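Local structure of D-alanyl-D-alanine carboxypeptidase (Streptococcus pneumoniae R6, 1XP4) at residues F10-K15 against Y29-T34; G218-L223 against G237-K242; V246-L251 against S269-I274. The protein probably removes the C-terminal D-alanine from peptidoglycan precursor peptides, acting as a serine-type carboxypeptidase in cell-wall synthesis. All coordinates share one frame; numbering follows the deposited sequence.

How the interactions relate
All three contacts reach the same five-stranded antiparallel sheet of the catalytic fold, whose strand order is 26-31, 17-21, 244-253, 234-241, 220-228. They follow one another along the chain. Interaction 1 holds the N-terminal segment at one outer strand, interaction 2 pairs the last two strands at the other border, and their centres lie about 19 Å apart. Interaction 3, its centre about 9 Å from that of the first and about 10 Å from that of the second, lays helix 262-277 on the sheet between them. It touches both: F10 and Y29 meet this helix, and strands 234-241 and 244-253 are neighbours. Together they join parts of the central sheet and one helix covering it, consistent with the beta-lactamase-like fold.

Interaction 1: residues F10-K15 against Y29-T34; sequences FTIAAK and YEKDAT
The rings of F10 and Y29 meet edge-to-face: the CD2-CE2 edge of F10 points at one face of Y29, with centroids 5.2 Å apart and planes inclined at 60°. F10 CE2 stands over that face toward its rim, and I12 CG2 approaches the same tyrosine obliquely, 3.9 Å from Y29 CE2. The backbone N of I12 lies over one face of the F10 ring, toward the rim. Beyond the pair, F10 stacks on Y273 and both rings touch L270 of helix 262-277, so large aromatic residues suit this place beside the helix. The phenol is also polar at its tip, where I12 N makes a weak bond of 3.5 Å to Y29 OH.

K31 comes from strand 26-31 with CG anti to its backbone N (chi1 173°) and its chain extended, which brings the amine to the loop backbone. K31 NZ donates to I12 O at 3.1 Å and to A14 O at 2.8 Å, the first almost in line with the carbonyl. The inverse gamma turn centred on A13 places these acceptors close together. One cationic group thus satisfies two carbonyl oxygens while K31 CD lies against I12 CG2, tying the N-terminal segment to the sheet border by polar and apolar means.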
# COMPACT_ATOMS: atom_id res chain seq x y z
N PHE A 10 -17.89 6.38 -16.20
CA PHE A 10 -16.67 5.53 -16.36
C PHE A 10 -16.78 4.16 -15.70
O PHE A 10 -17.27 4.03 -14.58
CB PHE A 10 -15.45 6.24 -15.77
CG PHE A 10 -14.25 5.33 -15.59
CD1 PHE A 10 -13.51 4.91 -16.69
CD2 PHE A 10 -13.89 4.87 -14.33
CE1 PHE A 10 -12.41 4.04 -16.53
CE2 PHE A 10 -12.79 4.00 -14.17
CZ PHE A 10 -12.06 3.59 -15.27
N THR A 11 -16.30 3.14 -16.41
CA THR A 11 -16.28 1.77 -15.92
C THR A 11 -14.92 1.18 -16.27
O THR A 11 -14.37 1.45 -17.34
CB THR A 11 -17.35 0.90 -16.60
OG1 THR A 11 -18.62 1.53 -16.47
CG2 THR A 11 -17.41 -0.48 -15.94
N ILE A 12 -14.37 0.37 -15.38
CA ILE A 12 -13.06 -0.22 -15.62
C ILE A 12 -13.19 -1.61 -16.23
O ILE A 12 -14.10 -2.37 -15.89
CB ILE A 12 -12.24 -0.30 -14.33
CG1 ILE A 12 -10.81 -0.72 -14.65
CG2 ILE A 12 -12.91 -1.24 -13.33
CD1 ILE A 12 -9.78 -0.19 -13.66
N ALA A 13 -12.28 -1.93 -17.14
CA ALA A 13 -12.29 -3.23 -17.81
C ALA A 13 -11.60 -4.28 -16.95
O ALA A 13 -10.61 -4.90 -17.36
CB ALA A 13 -11.60 -3.10 -19.16
N ALA A 14 -12.13 -4.47 -15.75
CA ALA A 14 -11.61 -5.43 -14.79
C ALA A 14 -12.80 -5.88 -13.95
O ALA A 14 -13.76 -5.12 -13.80
CB ALA A 14 -10.56 -4.77 -13.91
N LYS A 15 -12.76 -7.09 -13.42
CA LYS A 15 -13.87 -7.59 -12.63
C LYS A 15 -13.99 -6.91 -11.28
O LYS A 15 -15.09 -6.70 -10.78
CB LYS A 15 -13.76 -9.10 -12.42
CG LYS A 15 -13.85 -9.90 -13.69
CD LYS A 15 -14.30 -11.33 -13.44
CE LYS A 15 -14.31 -12.14 -14.74
NZ LYS A 15 -15.13 -11.49 -15.81
N TYR A 29 -12.72 5.45 -6.32
CA TYR A 29 -13.41 4.62 -7.30
C TYR A 29 -13.49 3.18 -6.82
O TYR A 29 -12.57 2.67 -6.18
CB TYR A 29 -12.68 4.63 -8.64
CG TYR A 29 -13.37 3.75 -9.65
CD1 TYR A 29 -14.47 4.21 -10.36
CD2 TYR A 29 -12.98 2.43 -9.84
CE1 TYR A 29 -15.18 3.38 -11.21
CE2 TYR A 29 -13.68 1.59 -10.69
CZ TYR A 29 -14.78 2.08 -11.37
OH TYR A 29 -15.49 1.27 -12.22
N GLU A 30 -14.57 2.52 -7.17
CA GLU A 30 -14.74 1.14 -6.75
C GLU A 30 -15.67 0.38 -7.67
O GLU A 30 -16.54 0.96 -8.32
CB GLU A 30 -15.24 1.13 -5.30
CG GLU A 30 -16.53 0.38 -5.02
CD GLU A 30 -17.75 1.00 -5.67
OE1 GLU A 30 -17.94 2.23 -5.52
OE2 GLU A 30 -18.53 0.27 -6.32
N LYS A 31 -15.46 -0.94 -7.74
CA LYS A 31 -16.27 -1.84 -8.55
C LYS A 31 -16.12 -3.23 -7.96
O LYS A 31 -15.07 -3.86 -8.13
CB LYS A 31 -15.82 -1.84 -10.01
CG LYS A 31 -16.53 -2.89 -10.83
CD LYS A 31 -16.09 -2.87 -12.28
CE LYS A 31 -16.64 -4.07 -13.01
NZ LYS A 31 -16.28 -4.06 -14.46
N ASP A 32 -17.15 -3.71 -7.28
CA ASP A 32 -17.13 -5.03 -6.66
C ASP A 32 -15.80 -5.13 -5.89
O ASP A 32 -15.00 -6.04 -6.11
CB ASP A 32 -17.22 -6.12 -7.73
CG ASP A 32 -17.81 -7.42 -7.21
OD1 ASP A 32 -18.16 -7.48 -6.01
OD2 ASP A 32 -17.94 -8.38 -8.00
N ALA A 33 -15.59 -4.19 -4.98
CA ALA A 33 -14.36 -4.13 -4.19
C ALA A 33 -14.38 -4.86 -2.86
O ALA A 33 -13.37 -4.85 -2.16
CB ALA A 33 -13.97 -2.66 -3.96
N THR A 34 -15.49 -5.50 -2.51
CA THR A 34 -15.58 -6.20 -1.23
C THR A 34 -15.58 -7.73 -1.30
O THR A 34 -15.35 -8.40 -0.29
CB THR A 34 -16.82 -5.77 -0.46
OG1 THR A 34 -17.95 -5.79 -1.32
CG2 THR A 34 -16.64 -4.38 0.10

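Interaction 2: residues G218-L223 against G237-K242; sequences GGFDGL and GTTVEK
F220 and T239 face each other at the open end of a beta hairpin, with T239 CB over the centre of the phenylalanine ring, 3.7 Å from its centroid, in a CH-pi contact. At the ring's edge, in plane, lie G222 O and G237 CA, and glycine at 237 leaves room for the aromatic.

The backbone bonds of this antiparallel pairing are weak: D221 N donates to T238 O at 3.4 Å, and T238 N to G222 O at 3.3 Å. G222 O also receives a CA-H...O contact from G237 CA. F220 N lies 3.1 Å from T239 OG1, but the angle is too poor for a hydrogen bond, while D221 O is bonded by T191 OG1. On its other side strand 234-241 bonds strand 244-253 through G237 and T239.

D221 OD1 forms a salt bridge with R245, whose NE also serves T238 OG1, so one arginine joins both strands. With OG1 anti to the backbone N (chi1 -176°), T238 turns CG2 toward the other strand, 3.7 Å from G222 CA. E241 divides its carboxylate between R217 and S275.

G219 has positive phi and would direct a side chain into T239 OG1 and V240 O, so glycine suits it. Since L223 directly precedes K224, the predicted substrate-binding lysine, this hairpin probably helps to shape that border of the active site, its modest backbone bonding supplemented by buried charge and ring packing.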
# COMPACT_ATOMS: atom_id res chain seq x y z
N GLY A 218 3.89 8.47 -16.48
CA GLY A 218 4.60 9.34 -15.57
C GLY A 218 4.04 9.43 -14.17
O GLY A 218 2.85 9.72 -13.99
N GLY A 219 4.89 9.18 -13.18
CA GLY A 219 4.47 9.25 -11.79
C GLY A 219 4.52 7.93 -11.05
O GLY A 219 4.76 7.88 -9.85
N PHE A 220 4.30 6.84 -11.77
CA PHE A 220 4.22 5.51 -11.16
C PHE A 220 5.56 5.14 -10.51
O PHE A 220 6.60 5.72 -10.79
CB PHE A 220 3.84 4.49 -12.26
CG PHE A 220 2.35 4.20 -12.27
CD1 PHE A 220 1.51 4.98 -13.04
CD2 PHE A 220 1.80 3.28 -11.39
CE1 PHE A 220 0.14 4.90 -12.87
CE2 PHE A 220 0.42 3.20 -11.25
CZ PHE A 220 -0.42 4.03 -11.97
N ASP A 221 5.47 4.22 -9.53
CA ASP A 221 6.66 3.65 -8.87
C ASP A 221 6.27 2.43 -8.01
O ASP A 221 6.95 2.06 -7.08
CB ASP A 221 7.38 4.70 -8.01
CG ASP A 221 6.41 5.47 -7.12
OD1 ASP A 221 5.21 5.35 -7.31
OD2 ASP A 221 6.87 6.21 -6.26
N GLY A 222 5.09 1.87 -8.32
CA GLY A 222 4.68 0.62 -7.65
C GLY A 222 3.45 0.01 -8.32
O GLY A 222 2.90 0.58 -9.24
N LEU A 223 2.98 -1.16 -7.82
CA LEU A 223 3.42 -1.68 -6.53
C LEU A 223 3.70 -3.19 -6.57
O LEU A 223 4.64 -3.67 -5.98
CB LEU A 223 2.28 -1.43 -5.53
CG LEU A 223 2.73 -1.61 -4.08
CD1 LEU A 223 3.80 -0.60 -3.67
CD2 LEU A 223 1.58 -1.43 -3.08
N GLY A 237 -1.11 -0.70 -8.19
CA GLY A 237 -0.20 0.36 -8.59
C GLY A 237 -0.35 1.60 -7.74
O GLY A 237 -1.45 1.93 -7.30
N THR A 238 0.76 2.29 -7.48
CA THR A 238 0.71 3.52 -6.71
C THR A 238 1.37 4.59 -7.58
O THR A 238 2.28 4.29 -8.36
CB THR A 238 1.45 3.41 -5.36
OG1 THR A 238 1.29 4.63 -4.62
CG2 THR A 238 2.94 3.15 -5.57
N THR A 239 0.92 5.83 -7.46
CA THR A 239 1.47 6.89 -8.28
C THR A 239 1.19 8.25 -7.68
O THR A 239 0.30 8.41 -6.85
CB THR A 239 0.85 6.86 -9.68
OG1 THR A 239 1.56 7.77 -10.54
CG2 THR A 239 -0.60 7.30 -9.63
N VAL A 240 1.97 9.24 -8.10
CA VAL A 240 1.76 10.60 -7.65
C VAL A 240 1.40 11.39 -8.89
O VAL A 240 2.26 11.72 -9.69
CB VAL A 240 3.03 11.23 -7.04
CG1 VAL A 240 2.74 12.67 -6.62
CG2 VAL A 240 3.50 10.42 -5.84
N GLU A 241 0.11 11.67 -9.04
CA GLU A 241 -0.37 12.41 -10.19
C GLU A 241 -1.03 13.70 -9.71
O GLU A 241 -1.91 13.67 -8.85
CB GLU A 241 -1.37 11.57 -10.98
CG GLU A 241 -1.17 11.63 -12.48
CD GLU A 241 -1.99 10.59 -13.21
OE1 GLU A 241 -3.23 10.70 -13.21
OE2 GLU A 241 -1.40 9.65 -13.79
N LYS A 242 -0.60 14.82 -10.29
CA LYS A 242 -1.12 16.14 -9.94
C LYS A 242 -1.00 16.41 -8.45
O LYS A 242 -1.92 16.93 -7.83
CB LYS A 242 -2.56 16.27 -10.39
CG LYS A 242 -2.71 16.18 -11.88
CD LYS A 242 -4.16 16.23 -12.30
CE LYS A 242 -4.30 15.92 -13.78
NZ LYS A 242 -5.73 15.99 -14.23

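Interaction 3: residues V246-L251 against S269-I274; sequences VITVVL and SLMDYI
Strand 246-251 and helix 269-274 pass at 10.3 Å between axes, their directions 138° apart, with V246, T248 and V250 directing their side chains at the helix. V246 meets the selenomethionine M271 tip to tip: SE lies 3.6 Å from V246 CG1, and M271 CE comes within 3.9 Å of V246 CG2. The M271 chain is bent beyond CG (chi2 -74°), which brings SE and CE to the valine. I274, one turn further along the helix than L270, adds CD1 at 4.1 Å from V246 CG1.

The second meeting point is L270, which also reaches toward T248 tip to tip, CD2 standing 3.9 Å from T248 OG1. The same leucine methyl is 4.5 Å from V250 CG2, while T248 and M271 slide past one another. Beta-branched residues such as valine and threonine suit a strand, and the flexible long side chain of M271 fills the interval between strand and helix.

I247 and V249 point the other way, to helix 170-183, so the central strand is covered on both faces, as in the alpha/beta sandwich of penicillin-binding proteins. The interface buries mainly apolar surface, from V246, V250, L270, I274 and M271, with selenium standing where methionine has sulfur and T248 presenting OG1 to it.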
# COMPACT_ATOMS: atom_id res chain seq x y z
N VAL A 246 -2.02 8.11 -5.29
CA VAL A 246 -3.15 7.23 -5.46
C VAL A 246 -2.71 5.78 -5.43
O VAL A 246 -1.70 5.42 -6.03
CB VAL A 246 -3.84 7.48 -6.82
CG1 VAL A 246 -4.95 6.46 -7.04
CG2 VAL A 246 -4.38 8.90 -6.88
N ILE A 247 -3.47 4.97 -4.70
CA ILE A 247 -3.20 3.54 -4.65
C ILE A 247 -4.29 2.91 -5.50
O ILE A 247 -5.47 3.18 -5.31
CB ILE A 247 -3.26 2.97 -3.24
CG1 ILE A 247 -2.16 3.60 -2.38
CG2 ILE A 247 -3.10 1.46 -3.30
CD1 ILE A 247 -1.99 2.94 -1.03
N THR A 248 -3.85 2.08 -6.43
CA THR A 248 -4.74 1.43 -7.39
C THR A 248 -4.72 -0.09 -7.26
O THR A 248 -3.66 -0.72 -7.17
CB THR A 248 -4.32 1.84 -8.82
OG1 THR A 248 -5.01 3.04 -9.17
CG2 THR A 248 -4.63 0.75 -9.84
N VAL A 249 -5.91 -0.68 -7.26
CA VAL A 249 -5.99 -2.12 -7.27
C VAL A 249 -6.93 -2.58 -8.37
O VAL A 249 -8.11 -2.34 -8.38
CB VAL A 249 -6.52 -2.51 -5.90
CG1 VAL A 249 -6.54 -4.01 -5.78
CG2 VAL A 249 -5.64 -1.92 -4.81
N VAL A 250 -6.35 -3.19 -9.42
CA VAL A 250 -7.14 -3.75 -10.51
C VAL A 250 -6.96 -5.29 -10.48
O VAL A 250 -5.92 -5.80 -10.83
CB VAL A 250 -6.55 -3.18 -11.83
CG1 VAL A 250 -6.87 -4.09 -13.03
CG2 VAL A 250 -7.03 -1.79 -12.15
N LEU A 251 -8.00 -6.07 -10.05
CA LEU A 251 -7.77 -7.55 -10.05
C LEU A 251 -8.87 -8.40 -10.66
O LEU A 251 -9.42 -9.28 -10.02
CB LEU A 251 -7.59 -8.14 -8.65
CG LEU A 251 -7.69 -7.18 -7.48
CD1 LEU A 251 -8.76 -7.59 -6.50
CD2 LEU A 251 -6.40 -7.19 -6.69
N SER A 269 -6.24 3.84 -17.41
CA SER A 269 -7.60 4.29 -17.68
C SER A 269 -8.25 4.80 -16.41
O SER A 269 -8.94 5.83 -16.42
CB SER A 269 -8.43 3.14 -18.25
OG SER A 269 -9.76 3.56 -18.47
N LEU A 270 -8.03 4.08 -15.32
CA LEU A 270 -8.58 4.44 -14.02
C LEU A 270 -8.03 5.78 -13.53
O LEU A 270 -8.74 6.55 -12.89
CB LEU A 270 -8.28 3.34 -13.00
CG LEU A 270 -8.60 3.54 -11.51
CD1 LEU A 270 -9.99 4.11 -11.32
CD2 LEU A 270 -8.48 2.21 -10.80
N MSE A 271 -6.77 6.06 -13.85
CA MSE A 271 -6.15 7.30 -13.41
C MSE A 271 -6.60 8.53 -14.18
O MSE A 271 -6.62 9.64 -13.63
CB MSE A 271 -4.63 7.17 -13.43
CG MSE A 271 -4.11 6.20 -12.38
SE MSE A 271 -4.14 6.84 -10.53
CE MSE A 271 -5.44 8.24 -10.62
N ASP A 272 -6.94 8.35 -15.46
CA ASP A 272 -7.42 9.46 -16.26
C ASP A 272 -8.73 9.93 -15.63
O ASP A 272 -9.01 11.12 -15.58
CB ASP A 272 -7.68 9.04 -17.71
CG ASP A 272 -6.41 8.96 -18.54
OD1 ASP A 272 -5.67 9.96 -18.60
OD2 ASP A 272 -6.15 7.90 -19.15
N TYR A 273 -9.51 8.98 -15.15
CA TYR A 273 -10.78 9.29 -14.52
C TYR A 273 -10.55 10.07 -13.24
O TYR A 273 -11.09 11.17 -13.06
CB TYR A 273 -11.53 8.00 -14.18
CG TYR A 273 -12.72 8.20 -13.26
CD1 TYR A 273 -13.85 8.88 -13.68
CD2 TYR A 273 -12.71 7.69 -11.95
CE1 TYR A 273 -14.94 9.06 -12.84
CE2 TYR A 273 -13.79 7.86 -11.10
CZ TYR A 273 -14.91 8.55 -11.55
OH TYR A 273 -15.98 8.75 -10.71
N ILE A 274 -9.74 9.50 -12.36
CA ILE A 274 -9.44 10.11 -11.07
C ILE A 274 -8.88 11.52 -11.14
O ILE A 274 -9.26 12.38 -10.34
CB ILE A 274 -8.47 9.22 -10.29
CG1 ILE A 274 -9.16 7.90 -9.97
CG2 ILE A 274 -8.02 9.93 -9.02
CD1 ILE A 274 -8.24 6.84 -9.46